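Local coordinates for cellulose hydrolase (Bacillus licheniformis, PDB 4YZT), which hydrolyses internal beta-1,4-glucosidic bonds of cellulose as a family 5 endoglucanase, its cleft here holding cellotetraose, at residues M171-L174 against N175-M178; D204-L207 against H208-P212. All blocks are in the same frame, centred on the assembly; numbering follows the deposited sequence.

Contact 1. Residues M171-L174 against N175-M178; sequences MNLL and NREM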
loop_
_atom_site.group_PDB
_atom_site.type_symbol
_atom_site.label_atom_id
_atom_site.label_comp_id
_atom_site.label_asym_id
_atom_site.label_seq_id
_atom_site.Cartn_x
_atom_site.Cartn_y
_atom_site.Cartn_z
ATOM N N MET A 171 1.219 -16.600 21.758
ATOM C CA MET A 171 1.001 -15.217 21.372
ATOM C C MET A 171 0.401 -14.425 22.528
ATOM O O MET A 171 0.843 -13.323 22.848
ATOM C CB MET A 171 0.073 -15.137 20.165
ATOM C CG MET A 171 -0.302 -13.711 19.813
ATOM S SD MET A 171 0.951 -12.905 18.794
ATOM C CE MET A 171 1.500 -11.581 19.847
ATOM N N ASN A 172 -0.621 -14.993 23.150
ATOM C CA ASN A 172 -1.255 -14.315 24.267
ATOM C C ASN A 172 -0.308 -14.192 25.466
ATOM O O ASN A 172 -0.297 -13.164 26.149
ATOM C CB ASN A 172 -2.556 -15.024 24.640
ATOM C CG ASN A 172 -3.658 -14.797 23.598
ATOM O OD1 ASN A 172 -3.750 -13.724 22.980
ATOM N ND2 ASN A 172 -4.494 -15.809 23.396
ATOM N N LEU A 173 0.512 -15.219 25.694
ATOM C CA LEU A 173 1.547 -15.158 26.722
ATOM C C LEU A 173 2.554 -14.063 26.405
ATOM O O LEU A 173 2.971 -13.317 27.289
ATOM C CB LEU A 173 2.280 -16.504 26.858
ATOM C CG LEU A 173 3.525 -16.518 27.760
ATOM C CD1 LEU A 173 3.149 -16.181 29.190
ATOM C CD2 LEU A 173 4.259 -17.864 27.716
ATOM N N LEU A 174 2.951 -13.982 25.138
ATOM C CA LEU A 174 3.983 -13.046 24.730
ATOM C C LEU A 174 3.471 -11.632 24.965
ATOM O O LEU A 174 4.190 -10.799 25.502
ATOM C CB LEU A 174 4.367 -13.261 23.263
ATOM C CG LEU A 174 5.452 -12.404 22.601
ATOM C CD1 LEU A 174 5.974 -13.123 21.351
ATOM C CD2 LEU A 174 4.921 -11.033 22.212
ATOM N N ASN A 175 2.232 -11.370 24.560
ATOM C CA ASN A 175 1.636 -10.045 24.769
ATOM C C ASN A 175 1.613 -9.651 26.238
ATOM O O ASN A 175 1.975 -8.521 26.593
ATOM C CB ASN A 175 0.212 -9.989 24.206
ATOM C CG ASN A 175 0.187 -9.883 22.698
ATOM O OD1 ASN A 175 1.190 -9.524 22.078
ATOM N ND2 ASN A 175 -0.966 -10.171 22.096
ATOM N N ARG A 176 1.189 -10.586 27.089
ATOM C CA ARG A 176 1.070 -10.334 28.515
ATOM C C ARG A 176 2.430 -10.064 29.160
ATOM O O ARG A 176 2.565 -9.165 29.987
ATOM C CB ARG A 176 0.380 -11.523 29.206
ATOM C CG ARG A 176 0.215 -11.345 30.716
ATOM C CD ARG A 176 -0.662 -12.426 31.352
ATOM N NE ARG A 176 -0.182 -13.787 31.107
ATOM C CZ ARG A 176 -0.698 -14.603 30.195
ATOM N NH1 ARG A 176 -1.716 -14.196 29.454
ATOM N NH2 ARG A 176 -0.210 -15.832 30.034
ATOM N N GLU A 177 3.432 -10.856 28.788
ATOM C CA GLU A 177 4.744 -10.767 29.412
ATOM C C GLU A 177 5.483 -9.507 28.996
ATOM O O GLU A 177 6.113 -8.854 29.828
ATOM C CB GLU A 177 5.581 -11.999 29.079
ATOM C CG GLU A 177 5.066 -13.269 29.729
ATOM C CD GLU A 177 5.250 -13.260 31.229
ATOM O OE1 GLU A 177 6.414 -13.174 31.676
ATOM O OE2 GLU A 177 4.235 -13.330 31.959
ATOM N N MET A 178 5.398 -9.161 27.718
ATOM C CA MET A 178 6.038 -7.946 27.230
ATOM C C MET A 178 5.335 -6.715 27.788
ATOM O O MET A 178 5.986 -5.747 28.170
ATOM C CB MET A 178 6.058 -7.908 25.695
ATOM C CG MET A 178 6.886 -9.039 25.068
ATOM S SD MET A 178 8.546 -9.175 25.767
ATOM C CE MET A 178 8.435 -10.735 26.618
HETATM O O HOH W 1 -2.995 -11.049 23.758
#

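Contact 2. Residues D204-L207 against H208-P212; sequences DELL and HSFEP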
loop_
_atom_site.group_PDB
_atom_site.type_symbol
_atom_site.label_atom_id
_atom_site.label_comp_id
_atom_site.label_asym_id
_atom_site.label_seq_id
_atom_site.Cartn_x
_atom_site.Cartn_y
_atom_site.Cartn_z
ATOM N N ASP A 204 -8.769 -12.108 11.602
ATOM C CA ASP A 204 -9.534 -13.257 12.066
ATOM C C ASP A 204 -8.916 -13.847 13.327
ATOM O O ASP A 204 -9.633 -14.326 14.205
ATOM C CB ASP A 204 -9.652 -14.296 10.954
ATOM C CG ASP A 204 -10.509 -13.803 9.804
ATOM O OD1 ASP A 204 -11.583 -13.226 10.075
ATOM O OD2 ASP A 204 -10.102 -13.956 8.634
ATOM N N GLU A 205 -7.592 -13.777 13.440
ATOM C CA GLU A 205 -6.946 -14.199 14.677
ATOM C C GLU A 205 -7.364 -13.293 15.833
ATOM O O GLU A 205 -7.606 -13.767 16.960
ATOM C CB GLU A 205 -5.423 -14.202 14.532
ATOM C CG GLU A 205 -4.897 -15.173 13.483
ATOM C CD GLU A 205 -5.014 -16.646 13.878
ATOM O OE1 GLU A 205 -5.026 -16.976 15.085
ATOM O OE2 GLU A 205 -5.078 -17.486 12.955
ATOM N N LEU A 206 -7.439 -11.992 15.561
ATOM C CA LEU A 206 -7.852 -11.036 16.576
ATOM C C LEU A 206 -9.269 -11.362 17.095
ATOM O O LEU A 206 -9.578 -11.208 18.282
ATOM C CB LEU A 206 -7.807 -9.607 16.004
ATOM C CG LEU A 206 -7.983 -8.486 17.021
ATOM C CD1 LEU A 206 -6.714 -8.328 17.843
ATOM C CD2 LEU A 206 -8.336 -7.200 16.306
ATOM N N LEU A 207 -10.112 -11.846 16.191
ATOM C CA LEU A 207 -11.508 -12.113 16.491
ATOM C C LEU A 207 -11.744 -13.467 17.152
ATOM O O LEU A 207 -12.747 -13.644 17.858
ATOM C CB LEU A 207 -12.325 -12.022 15.207
ATOM C CG LEU A 207 -12.478 -10.600 14.659
ATOM C CD1 LEU A 207 -13.072 -10.621 13.259
ATOM C CD2 LEU A 207 -13.355 -9.787 15.614
ATOM N N HIS A 208 -10.832 -14.417 16.948
ATOM C CA HIS A 208 -11.116 -15.806 17.333
ATOM C C HIS A 208 -10.103 -16.500 18.235
ATOM O O HIS A 208 -10.443 -17.492 18.878
ATOM C CB HIS A 208 -11.292 -16.658 16.074
ATOM C CG HIS A 208 -12.365 -16.158 15.162
ATOM N ND1 HIS A 208 -13.665 -15.965 15.579
ATOM C CD2 HIS A 208 -12.331 -15.806 13.857
ATOM C CE1 HIS A 208 -14.384 -15.507 14.571
ATOM N NE2 HIS A 208 -13.598 -15.404 13.513
ATOM N N SER A 209 -8.866 -16.018 18.274
ATOM C CA SER A 209 -7.824 -16.701 19.041
ATOM C C SER A 209 -7.177 -15.774 20.064
ATOM O O SER A 209 -6.609 -16.199 21.076
ATOM C CB SER A 209 -6.766 -17.258 18.092
ATOM O OG SER A 209 -7.383 -17.879 16.975
ATOM N N PHE A 210 -7.281 -14.494 19.786
ATOM C CA PHE A 210 -6.721 -13.454 20.626
ATOM C C PHE A 210 -7.534 -13.274 21.899
ATOM O O PHE A 210 -8.755 -13.417 21.886
ATOM C CB PHE A 210 -6.684 -12.163 19.814
ATOM C CG PHE A 210 -6.287 -10.944 20.585
ATOM C CD1 PHE A 210 -4.952 -10.652 20.809
ATOM C CD2 PHE A 210 -7.247 -10.048 21.023
ATOM C CE1 PHE A 210 -4.585 -9.500 21.482
ATOM C CE2 PHE A 210 -6.880 -8.892 21.706
ATOM C CZ PHE A 210 -5.550 -8.621 21.930
ATOM N N GLU A 211 -6.858 -12.969 23.003
ATOM C CA GLU A 211 -7.551 -12.461 24.185
ATOM C C GLU A 211 -6.821 -11.222 24.692
ATOM O O GLU A 211 -5.598 -11.233 24.824
ATOM C CB GLU A 211 -7.651 -13.524 25.284
ATOM C CG GLU A 211 -8.636 -14.642 24.971
ATOM C CD GLU A 211 -10.056 -14.132 24.699
ATOM O OE1 GLU A 211 -10.545 -13.266 25.455
ATOM O OE2 GLU A 211 -10.681 -14.597 23.721
ATOM N N PRO A 212 -7.573 -10.143 24.964
ATOM C CA PRO A 212 -6.964 -8.882 25.406
ATOM C C PRO A 212 -6.241 -9.036 26.741
ATOM O O PRO A 212 -6.783 -9.653 27.662
ATOM C CB PRO A 212 -8.166 -7.933 25.561
ATOM C CG PRO A 212 -9.314 -8.608 24.896
ATOM C CD PRO A 212 -9.043 -10.080 24.972
HETATM O O HOH W 2 -13.279 -14.357 11.370
HETATM O O HOH W 3 -10.748 -12.662 20.286
#

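Contact 1. Residues M171-L174 against N175-M178
Met171 to Leu174 and Asn175 to Met178 are two successive turns of one alpha-helix, tied by four i to i+4 backbone bonds from Asn175, Arg176, Glu177 and Met178 back to the carbonyls of Met171, Asn172, Leu173 and Leu174. The first, Asn175 N to Met171 O, is 2.9 Å long and nearly straight at 167°.

Side chains from both turns meet along the helix surface. The bends of Met171 at chi2 and chi3 bring its methyl CE up to the Asn175 amide, 3.1 Å from Asn175 OD1 and also near CG and ND2. The amide nitrogen of that side chain is satisfied: Asn175 ND2 donates to Gly197 O and, at 2.8 Å, to a water that itself donates to Asn172 OD1. Together with Gly197 O the water helps hold the rotation of the Asn175 amide, and it bridges the two asparagines. An extended start (chi1 180°) and a bend at chi3 fold the guanidinium of Arg176 back so that one face lies over Leu173 CA. Leu173 CD1 touches both Arg176 NH2 and, at 3.5 Å, Glu177 CG; the branched leucine thus packs on the guanidinium of Arg176 and on the aliphatic CG of Glu177. On the buried side Leu174 CD2 meets Met178 CG at 4.0 Å.

Within the barrel's beta-alpha-beta unit of strand 155-158, helix 168-184 and strand 194-196, Leu174 and Met178 face helix 130-147, where both touch Leu137, and also pack on Ile159 just after strand 155-158.

Contact 2. Residues D204-L207 against H208-P212
This is a local contact at the C-terminal end of helix 203-208, made by residues 204-208 and the two that follow, where this short helix of the TIM barrel gives way to the loop leading to strand 218-224. Glu205 O gathers the turn: it accepts from His208 N, Ser209 N and Phe210 N. The bond from Ser209 N to Glu205 O is 2.9 Å and continues the alpha-helical pattern, that from Phe210 N to the same Glu205 O, equally short, comes almost straight down the carbonyl, and the 3.3 Å one from His208 N to Glu205 O arrives from above the carbonyl plane.

The side chain of Glu205 doubles the link. Bent at chi2 (-71°), it curls so that Glu205 OE1 accepts from Ser209 OG at 3.2 Å, the hydroxyl coming from above the carboxylate plane; a short serine suits the first residue beyond the helix. With an alanine here, the Ser209 hydroxyl would probably be left without its carboxylate partner and free to turn.

Leu206 and Phe210 run side by side. A chi1 of 173° sends the Phe210 ring to the side of its carbonyl carbon and lays it beside the leucine: Leu206 CD1 sits over one face, 3.8 Å from the Phe210 ring centroid and offset toward the rim, a CH-pi contact in a buried place that suits both. Leu206 and Leu207 also pack on Phe260 of helix 243-261, while Lys259 NZ of that helix donates to Leu207 O, one of the carbonyls at the helix end.

His208, exposed, turns its imidazole back over the preceding residue: Leu207 CB lies 3.9 Å from the His208 ring centroid, only 5° off the normal.

Overall arrangement
Contact 1 comes first along the chain and closes before contact 2 opens; strand 194-196 of the barrel runs between them. Their centres are 13 Å apart, both within the catalytic TIM barrel and on the same side of the chain's centre. They meet directly through helix 168-184: the amide of Asn172 probably bonds at both ends to the segment after helix 203-208, ND2 to Ser209 O and OD1 to Glu211 N, while Phe210 packs against Asn175. Thus one barrel helix holds the exit of a second, shorter helix. The side chains of Met171 and Glu205 each lie about 13 Å from a bound glucose unit, so neither contact lines the cleft itself; both are packing within the barrel.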